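Local coordinates for putative type VI secretion protein (Escherichia coli, PDB 4HH5) that is the N-terminal domain of the ClpV1 ATPase of a type VI secretion system, a ClpA/ClpB-family protein whose AAA+ modules probably bind and hydrolyse ATP, at residues L58-D63 / D153-E158; L98-M103 / T123-L128; M103-Q108 / S115-G120. All coordinates share one frame; numbering follows the deposited sequence.

Interaction 1 (L58-D63 / D153-E158)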
loop_
_atom_site.group_PDB
_atom_site.type_symbol
_atom_site.label_atom_id
_atom_site.label_comp_id
_atom_site.label_asym_id
_atom_site.label_seq_id
_atom_site.Cartn_x
_atom_site.Cartn_y
_atom_site.Cartn_z
ATOM N N LEU A 58 -11.252 -4.182 -6.049
ATOM C CA LEU A 58 -11.181 -3.319 -7.231
ATOM C C LEU A 58 -10.706 -4.088 -8.463
ATOM O O LEU A 58 -11.321 -3.962 -9.528
ATOM C CB LEU A 58 -10.322 -2.076 -6.953
ATOM C CG LEU A 58 -10.885 -1.117 -5.891
ATOM C CD1 LEU A 58 -9.836 -0.122 -5.443
ATOM C CD2 LEU A 58 -12.131 -0.403 -6.371
ATOM N N GLY A 59 -9.694 -4.947 -8.278
ATOM C CA GLY A 59 -9.161 -5.821 -9.321
ATOM C C GLY A 59 -10.219 -6.744 -9.885
ATOM O O GLY A 59 -10.330 -6.903 -11.104
ATOM N N ARG A 60 -11.037 -7.328 -8.996
ATOM C CA ARG A 60 -12.141 -8.206 -9.375
ATOM C C ARG A 60 -13.231 -7.407 -10.111
ATOM O O ARG A 60 -13.676 -7.824 -11.184
ATOM C CB ARG A 60 -12.709 -8.930 -8.132
ATOM C CG ARG A 60 -13.919 -9.819 -8.448
ATOM C CD ARG A 60 -14.291 -10.766 -7.326
ATOM N NE ARG A 60 -14.863 -10.065 -6.173
ATOM C CZ ARG A 60 -14.245 -9.915 -5.006
ATOM N NH1 ARG A 60 -13.032 -10.427 -4.817
ATOM N NH2 ARG A 60 -14.837 -9.263 -4.014
ATOM N N ARG A 61 -13.636 -6.251 -9.557
ATOM C CA ARG A 61 -14.665 -5.407 -10.171
ATOM C C ARG A 61 -14.287 -4.903 -11.585
ATOM O O ARG A 61 -15.137 -4.878 -12.483
ATOM C CB ARG A 61 -14.987 -4.211 -9.266
ATOM C CG ARG A 61 -16.149 -3.373 -9.779
ATOM C CD ARG A 61 -17.310 -3.437 -8.822
ATOM N NE ARG A 61 -18.609 -3.210 -9.457
ATOM C CZ ARG A 61 -19.077 -2.018 -9.815
ATOM N NH1 ARG A 61 -20.275 -1.909 -10.369
ATOM N NH2 ARG A 61 -18.339 -0.927 -9.640
ATOM N N TYR A 62 -13.035 -4.455 -11.749
ATOM C CA TYR A 62 -12.546 -3.874 -13.002
ATOM C C TYR A 62 -11.759 -4.824 -13.892
ATOM O O TYR A 62 -11.145 -4.396 -14.862
ATOM C CB TYR A 62 -11.836 -2.542 -12.739
ATOM C CG TYR A 62 -12.812 -1.529 -12.192
ATOM C CD1 TYR A 62 -13.734 -0.899 -13.025
ATOM C CD2 TYR A 62 -12.901 -1.289 -10.824
ATOM C CE1 TYR A 62 -14.687 -0.022 -12.517
ATOM C CE2 TYR A 62 -13.853 -0.414 -10.303
ATOM C CZ TYR A 62 -14.751 0.210 -11.152
ATOM O OH TYR A 62 -15.688 1.074 -10.644
ATOM N N ASP A 63 -11.830 -6.122 -13.578
ATOM C CA ASP A 63 -11.220 -7.216 -14.323
ATOM C C ASP A 63 -9.742 -7.016 -14.653
ATOM O O ASP A 63 -9.317 -7.182 -15.797
ATOM C CB ASP A 63 -12.061 -7.577 -15.563
ATOM C CG ASP A 63 -11.828 -8.994 -16.041
ATOM O OD1 ASP A 63 -11.757 -9.909 -15.181
ATOM O OD2 ASP A 63 -11.702 -9.191 -17.267
ATOM N N ASP A 153 -16.949 -1.271 1.173
ATOM C CA ASP A 153 -17.495 -1.583 2.490
ATOM C C ASP A 153 -18.350 -2.868 2.491
ATOM O O ASP A 153 -18.512 -3.494 3.536
ATOM C CB ASP A 153 -18.230 -0.366 3.078
ATOM C CG ASP A 153 -17.305 0.759 3.536
ATOM O OD1 ASP A 153 -16.068 0.539 3.584
ATOM O OD2 ASP A 153 -17.817 1.845 3.876
ATOM N N ALA A 154 -18.855 -3.288 1.320
ATOM C CA ALA A 154 -19.645 -4.513 1.234
ATOM C C ALA A 154 -18.784 -5.755 0.935
ATOM O O ALA A 154 -19.181 -6.862 1.291
ATOM C CB ALA A 154 -20.721 -4.368 0.171
ATOM N N GLN A 155 -17.616 -5.577 0.279
ATOM C CA GLN A 155 -16.799 -6.711 -0.171
ATOM C C GLN A 155 -15.395 -6.886 0.417
ATOM O O GLN A 155 -14.844 -7.981 0.340
ATOM C CB GLN A 155 -16.705 -6.677 -1.710
ATOM C CG GLN A 155 -18.053 -6.655 -2.438
ATOM C CD GLN A 155 -17.917 -6.771 -3.937
ATOM O OE1 GLN A 155 -16.839 -7.022 -4.474
ATOM N NE2 GLN A 155 -19.022 -6.631 -4.647
ATOM N N SER A 156 -14.783 -5.819 0.917
ATOM C CA SER A 156 -13.408 -5.868 1.416
ATOM C C SER A 156 -13.334 -6.298 2.874
ATOM O O SER A 156 -14.216 -5.953 3.651
ATOM C CB SER A 156 -12.753 -4.498 1.242
ATOM O OG SER A 156 -11.432 -4.444 1.752
ATOM N N ASP A 157 -12.242 -6.993 3.257
ATOM C CA ASP A 157 -11.976 -7.384 4.652
ATOM C C ASP A 157 -11.582 -6.144 5.485
ATOM O O ASP A 157 -11.530 -6.222 6.711
ATOM C CB ASP A 157 -10.867 -8.454 4.725
ATOM C CG ASP A 157 -11.361 -9.895 4.747
ATOM O OD1 ASP A 157 -12.543 -10.128 4.406
ATOM O OD2 ASP A 157 -10.562 -10.788 5.087
ATOM N N GLU A 158 -11.322 -4.998 4.813
ATOM C CA GLU A 158 -10.970 -3.708 5.436
ATOM C C GLU A 158 -12.218 -2.841 5.748
ATOM O O GLU A 158 -12.091 -1.663 6.102
ATOM C CB GLU A 158 -10.035 -2.915 4.513
ATOM C CG GLU A 158 -8.750 -3.628 4.159
ATOM C CD GLU A 158 -7.842 -2.766 3.312
ATOM O OE1 GLU A 158 -7.197 -1.852 3.872
ATOM O OE2 GLU A 158 -7.787 -2.993 2.084
#

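Interaction 2 (L98-M103 / T123-L128)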
loop_
_atom_site.group_PDB
_atom_site.type_symbol
_atom_site.label_atom_id
_atom_site.label_comp_id
_atom_site.label_asym_id
_atom_site.label_seq_id
_atom_site.Cartn_x
_atom_site.Cartn_y
_atom_site.Cartn_z
ATOM N N LEU A 98 2.853 6.856 2.655
ATOM C CA LEU A 98 2.171 6.749 3.950
ATOM C C LEU A 98 1.537 8.083 4.349
ATOM O O LEU A 98 0.375 8.125 4.721
ATOM C CB LEU A 98 3.208 6.350 5.014
ATOM C CG LEU A 98 2.821 5.506 6.241
ATOM C CD1 LEU A 98 1.327 5.174 6.326
ATOM C CD2 LEU A 98 3.654 4.260 6.292
ATOM N N LYS A 99 2.321 9.152 4.282
ATOM C CA LYS A 99 1.944 10.524 4.623
ATOM C C LYS A 99 0.839 11.042 3.696
ATOM O O LYS A 99 -0.136 11.619 4.175
ATOM C CB LYS A 99 3.230 11.376 4.602
ATOM C CG LYS A 99 3.130 12.855 4.344
ATOM C CD LYS A 99 4.522 13.462 4.430
ATOM C CE LYS A 99 4.617 14.826 3.802
ATOM N NZ LYS A 99 6.015 15.330 3.823
ATOM N N GLN A 100 0.975 10.799 2.384
ATOM C CA GLN A 100 -0.039 11.219 1.414
ATOM C C GLN A 100 -1.339 10.443 1.544
ATOM O O GLN A 100 -2.413 11.032 1.393
ATOM C CB GLN A 100 0.513 11.195 -0.006
ATOM C CG GLN A 100 1.452 12.396 -0.225
ATOM C CD GLN A 100 2.037 12.486 -1.602
ATOM O OE1 GLN A 100 2.184 11.487 -2.310
ATOM N NE2 GLN A 100 2.394 13.700 -2.009
ATOM N N ALA A 101 -1.248 9.139 1.860
ATOM C CA ALA A 101 -2.425 8.290 2.068
ATOM C C ALA A 101 -3.190 8.764 3.300
ATOM O O ALA A 101 -4.420 8.778 3.280
ATOM C CB ALA A 101 -2.021 6.836 2.229
ATOM N N TRP A 102 -2.462 9.188 4.360
ATOM C CA TRP A 102 -3.100 9.728 5.565
ATOM C C TRP A 102 -3.814 11.037 5.232
ATOM O O TRP A 102 -4.925 11.279 5.703
ATOM C CB TRP A 102 -2.085 9.947 6.705
ATOM C CG TRP A 102 -2.628 10.771 7.844
ATOM C CD1 TRP A 102 -2.096 11.921 8.344
ATOM C CD2 TRP A 102 -3.848 10.541 8.575
ATOM N NE1 TRP A 102 -2.887 12.409 9.358
ATOM C CE2 TRP A 102 -3.977 11.591 9.511
ATOM C CE3 TRP A 102 -4.861 9.563 8.510
ATOM C CZ2 TRP A 102 -5.067 11.683 10.387
ATOM C CZ3 TRP A 102 -5.942 9.658 9.375
ATOM C CH2 TRP A 102 -6.035 10.704 10.304
ATOM N N MET A 103 -3.174 11.875 4.409
ATOM C CA MET A 103 -3.759 13.144 4.005
ATOM C C MET A 103 -5.021 12.933 3.176
ATOM O O MET A 103 -6.016 13.619 3.428
ATOM C CB MET A 103 -2.711 14.064 3.378
ATOM C CG MET A 103 -1.673 14.503 4.426
ATOM S SD MET A 103 -0.412 15.667 3.896
ATOM C CE MET A 103 0.520 14.668 2.836
ATOM N N THR A 123 -2.345 7.014 -7.291
ATOM C CA THR A 123 -2.929 7.511 -8.543
ATOM C C THR A 123 -2.671 9.020 -8.761
ATOM O O THR A 123 -2.639 9.480 -9.905
ATOM C CB THR A 123 -4.395 7.040 -8.681
ATOM O OG1 THR A 123 -4.791 7.073 -10.054
ATOM C CG2 THR A 123 -5.364 7.841 -7.826
ATOM N N GLU A 124 -2.480 9.770 -7.658
ATOM C CA GLU A 124 -2.191 11.211 -7.669
ATOM C C GLU A 124 -0.686 11.495 -7.709
ATOM O O GLU A 124 -0.279 12.596 -8.074
ATOM C CB GLU A 124 -2.844 11.904 -6.463
ATOM C CG GLU A 124 -4.323 12.203 -6.664
ATOM C CD GLU A 124 -4.686 13.444 -7.464
ATOM O OE1 GLU A 124 -3.786 14.263 -7.763
ATOM O OE2 GLU A 124 -5.891 13.609 -7.769
ATOM N N ASN A 125 0.137 10.503 -7.332
ATOM C CA ASN A 125 1.598 10.596 -7.356
ATOM C C ASN A 125 2.141 9.282 -7.958
ATOM O O ASN A 125 2.707 8.470 -7.218
ATOM C CB ASN A 125 2.126 10.830 -5.934
ATOM C CG ASN A 125 3.561 11.303 -5.839
ATOM O OD1 ASN A 125 4.290 11.419 -6.835
ATOM N ND2 ASN A 125 4.003 11.570 -4.618
ATOM N N PRO A 126 1.934 9.018 -9.284
ATOM C CA PRO A 126 2.369 7.725 -9.853
ATOM C C PRO A 126 3.845 7.362 -9.739
ATOM O O PRO A 126 4.171 6.174 -9.713
ATOM C CB PRO A 126 1.873 7.766 -11.303
ATOM C CG PRO A 126 1.643 9.199 -11.596
ATOM C CD PRO A 126 1.255 9.847 -10.302
ATOM N N HIS A 127 4.723 8.361 -9.596
ATOM C CA HIS A 127 6.160 8.125 -9.472
ATOM C C HIS A 127 6.642 7.541 -8.142
ATOM O O HIS A 127 7.826 7.221 -8.019
ATOM C CB HIS A 127 6.981 9.328 -9.946
ATOM C CG HIS A 127 6.830 9.601 -11.411
ATOM N ND1 HIS A 127 6.719 10.893 -11.895
ATOM C CD2 HIS A 127 6.761 8.736 -12.453
ATOM C CE1 HIS A 127 6.609 10.775 -13.209
ATOM N NE2 HIS A 127 6.614 9.495 -13.590
ATOM N N LEU A 128 5.716 7.313 -7.178
ATOM C CA LEU A 128 6.040 6.656 -5.905
ATOM C C LEU A 128 6.388 5.172 -6.145
ATOM O O LEU A 128 6.999 4.535 -5.288
ATOM C CB LEU A 128 4.891 6.783 -4.900
ATOM C CG LEU A 128 4.659 8.169 -4.289
ATOM C CD1 LEU A 128 3.382 8.191 -3.501
ATOM C CD2 LEU A 128 5.838 8.613 -3.409
#

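Interaction 3 (M103-Q108 / S115-G120)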
loop_
_atom_site.group_PDB
_atom_site.type_symbol
_atom_site.label_atom_id
_atom_site.label_comp_id
_atom_site.label_asym_id
_atom_site.label_seq_id
_atom_site.Cartn_x
_atom_site.Cartn_y
_atom_site.Cartn_z
ATOM N N MET A 103 -3.174 11.875 4.409
ATOM C CA MET A 103 -3.759 13.144 4.005
ATOM C C MET A 103 -5.021 12.933 3.176
ATOM O O MET A 103 -6.016 13.619 3.428
ATOM C CB MET A 103 -2.711 14.064 3.378
ATOM C CG MET A 103 -1.673 14.503 4.426
ATOM S SD MET A 103 -0.412 15.667 3.896
ATOM C CE MET A 103 0.520 14.668 2.836
ATOM N N VAL A 104 -5.026 11.895 2.302
ATOM C CA VAL A 104 -6.201 11.485 1.504
ATOM C C VAL A 104 -7.343 11.053 2.461
ATOM O O VAL A 104 -8.472 11.543 2.336
ATOM C CB VAL A 104 -5.846 10.376 0.462
ATOM C CG1 VAL A 104 -7.098 9.703 -0.103
ATOM C CG2 VAL A 104 -4.992 10.934 -0.675
ATOM N N ALA A 105 -7.026 10.157 3.424
ATOM C CA ALA A 105 -7.968 9.626 4.416
ATOM C C ALA A 105 -8.521 10.723 5.318
ATOM O O ALA A 105 -9.736 10.792 5.511
ATOM C CB ALA A 105 -7.289 8.551 5.268
ATOM N N SER A 106 -7.639 11.587 5.860
ATOM C CA SER A 106 -8.055 12.661 6.767
ATOM C C SER A 106 -8.938 13.705 6.094
ATOM O O SER A 106 -9.868 14.191 6.730
ATOM C CB SER A 106 -6.869 13.278 7.497
ATOM O OG SER A 106 -5.887 13.756 6.596
ATOM N N LEU A 107 -8.715 13.978 4.787
ATOM C CA LEU A 107 -9.556 14.895 4.005
ATOM C C LEU A 107 -10.961 14.321 3.767
ATOM O O LEU A 107 -11.894 15.081 3.502
ATOM C CB LEU A 107 -8.890 15.298 2.681
ATOM C CG LEU A 107 -7.834 16.402 2.757
ATOM C CD1 LEU A 107 -6.937 16.373 1.529
ATOM C CD2 LEU A 107 -8.471 17.778 2.884
ATOM N N GLN A 108 -11.111 12.984 3.891
ATOM C CA GLN A 108 -12.396 12.289 3.781
ATOM C C GLN A 108 -13.075 12.146 5.159
ATOM O O GLN A 108 -14.197 11.654 5.230
ATOM C CB GLN A 108 -12.215 10.902 3.149
ATOM C CG GLN A 108 -11.864 10.905 1.670
ATOM C CD GLN A 108 -11.646 9.508 1.141
ATOM O OE1 GLN A 108 -12.089 8.510 1.716
ATOM N NE2 GLN A 108 -10.961 9.409 0.023
ATOM N N SER A 115 -6.104 0.298 2.342
ATOM C CA SER A 115 -5.393 0.203 1.058
ATOM C C SER A 115 -5.925 1.098 -0.050
ATOM O O SER A 115 -5.137 1.562 -0.867
ATOM C CB SER A 115 -5.205 -1.241 0.599
ATOM O OG SER A 115 -6.442 -1.856 0.294
ATOM N N VAL A 116 -7.234 1.415 -0.039
ATOM C CA VAL A 116 -7.808 2.331 -1.037
ATOM C C VAL A 116 -7.192 3.735 -0.922
ATOM O O VAL A 116 -7.088 4.420 -1.931
ATOM C CB VAL A 116 -9.366 2.350 -1.054
ATOM C CG1 VAL A 116 -9.938 3.090 0.156
ATOM C CG2 VAL A 116 -9.895 2.948 -2.357
ATOM N N HIS A 117 -6.769 4.149 0.300
ATOM C CA HIS A 117 -6.125 5.456 0.525
ATOM C C HIS A 117 -4.708 5.437 -0.015
ATOM O O HIS A 117 -4.251 6.445 -0.548
ATOM C CB HIS A 117 -6.145 5.866 2.009
ATOM C CG HIS A 117 -7.527 5.933 2.586
ATOM N ND1 HIS A 117 -7.813 5.399 3.827
ATOM C CD2 HIS A 117 -8.656 6.473 2.069
ATOM C CE1 HIS A 117 -9.101 5.631 4.029
ATOM N NE2 HIS A 117 -9.653 6.259 2.987
ATOM N N LEU A 118 -4.026 4.283 0.092
ATOM C CA LEU A 118 -2.688 4.097 -0.479
ATOM C C LEU A 118 -2.837 4.149 -2.000
ATOM O O LEU A 118 -1.992 4.728 -2.674
ATOM C CB LEU A 118 -2.084 2.738 -0.067
ATOM C CG LEU A 118 -1.942 2.457 1.447
ATOM C CD1 LEU A 118 -1.524 1.006 1.697
ATOM C CD2 LEU A 118 -0.923 3.381 2.089
ATOM N N LEU A 119 -3.949 3.586 -2.533
ATOM C CA LEU A 119 -4.214 3.604 -3.967
ATOM C C LEU A 119 -4.520 5.020 -4.442
ATOM O O LEU A 119 -3.998 5.443 -5.475
ATOM C CB LEU A 119 -5.331 2.622 -4.353
ATOM C CG LEU A 119 -5.531 2.419 -5.844
ATOM C CD1 LEU A 119 -4.297 1.795 -6.493
ATOM C CD2 LEU A 119 -6.736 1.567 -6.103
ATOM N N GLY A 120 -5.301 5.755 -3.652
ATOM C CA GLY A 120 -5.633 7.147 -3.932
ATOM C C GLY A 120 -4.400 8.024 -3.978
ATOM O O GLY A 120 -4.255 8.857 -4.879
#

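Interaction 1 (L58-D63 / D153-E158)
The guanidinium of R60 and the side-chain amide of Q155 have planes 21° apart, and the amide oxygen, Q155 OE1, comes to the edge of the guanidinium, near its plane but tilted somewhat from it. A single hydrogen bond joins them, from R60 NH2 to Q155 OE1 at 3.0 Å. It is bent at the hydrogen, where the N-H points to the oxygen at 143°, and the donor stands above the carbonyl plane, off the lone pairs. The contact bridges two helix C-termini on the surface of the mainly helical Clp N-terminal domain: helix 54-61, and helix 149-155 near the end of the chain. R60 reaches across by a first torsion that turns CG away from the backbone N and a bend at chi3 (70°) that swings the guanidinium toward Q155, whose own chain runs extended beyond CG. Both side chains are exposed, and the bond is probably a modest one.

Apolar contacts also join the two helix ends: Q155 and S156 touch V57, and L58 packs on L152. Directly after helix 149-155 the chain forms an ST turn, in which E158 N donates to S156 OG at 3.1 Å. S156 OG is also hydrogen-bonded to D54 OD1, and the carboxylate of the buried E158 accepts hydrogen bonds from N16 ND2 and the backbone N of D54. Back at the surface, the nearest carbon to the donor on the Q155 side is its CB, 3.9 Å from R60 NH2.

Interaction 2 (L98-M103 / T123-L128)
Q100 and N125 meet through their terminal amides, and the one polar link between 98-103 and 123-128 is a hydrogen bond from N125 ND2 to Q100 OE1, 2.9 Å long. It is almost straight at the hydrogen, 174°. The acceptor lies in the amide plane of N125, while the donor is slightly tilted from the carbonyl plane of Q100; the two amides are turned 63° against each other and the side chains cross at about a right angle. N125 has CG anti to its backbone N (chi1 -165°), which carries ND2 across to the extended glutamine.

The bond spans neighbouring helices of the Clp N-terminal domain, running from the middle of helix 92-107 to the point where helix 115-124 ends and the chain leaves helical geometry at N125. A short 3-10 turn follows, with L128 N bonded to N125 O at 3.2 Å.

Van der Waals contact comes from that turn. L128 CD1 lies 3.7 Å from Q100 OE1, and the buried leucine also packs on A96 and L97 of helix 92-107 and on L122. Q100 also touches A121, one helical turn before N125.

Interaction 3 (M103-Q108 / S115-G120)
A105 sets its methyl over the imidazole of H117, with CB 3.6 Å from the ring centroid and only 15° off the ring normal, a CH-pi contact made over the face. V116 CG1 lies against the opposite face, offset toward the rim, so the ring is sandwiched between an alanine of one helix and a valine of its own. H117 carries CG anti to its carbonyl carbon, which sends the imidazole out from helix 115-124 toward helix 92-107. These are consecutive helices of the Clp N-terminal domain, connected by a short loop; the axes of the segments 103-107 and 115-120 approach to 9.2 Å at an angle of 113°.

The other neighbours reach the ring from different directions. V104 CG1 comes in obliquely, 4.2 Å from H117 CD2, and the missing side chain of G120 leaves room for this methyl; the second one, CG2, faces G120 C at 4.4 Å. Q108, extended beyond CG, brings OE1 to the ring edge near its plane, 3.6 Å from H117 NE2, with the amide turned 70° from the ring. No hydrogen bond joins the two segments.

The polar atoms of the ring are instead served from the intervening loop: ND1 is hydrogen-bonded to R114 N, and NE2 makes a weak hydrogen bond to E110 OE1. The imidazole joins the helices through its face while its nitrogens tie it to the loop. Acceptance of the R114 N-H by ND1 is consistent with a ring proton on NE2, toward the glutamate.

Overall arrangement
Interactions 2 and 3 hold the same pair of helices, 92-107 and 115-124, at successive places: they share M103, and A101 CB packs on H117 O and L118 CD2 between them. Interaction 3 is buried and works mainly by apolar and ring packing, whereas the partly buried interaction 2 and the surface interaction 1 each rest on one side-chain hydrogen bond. Interaction 1 joins a different pair, helices 54-61 and 149-155. Its segments still reach the interior: L58 CD1 packs on L119 CD2, and E158 OE2 makes a probable hydrogen bond to S115 OG, which brings interaction 1 against interaction 3. Interactions 1 and 2 do not touch.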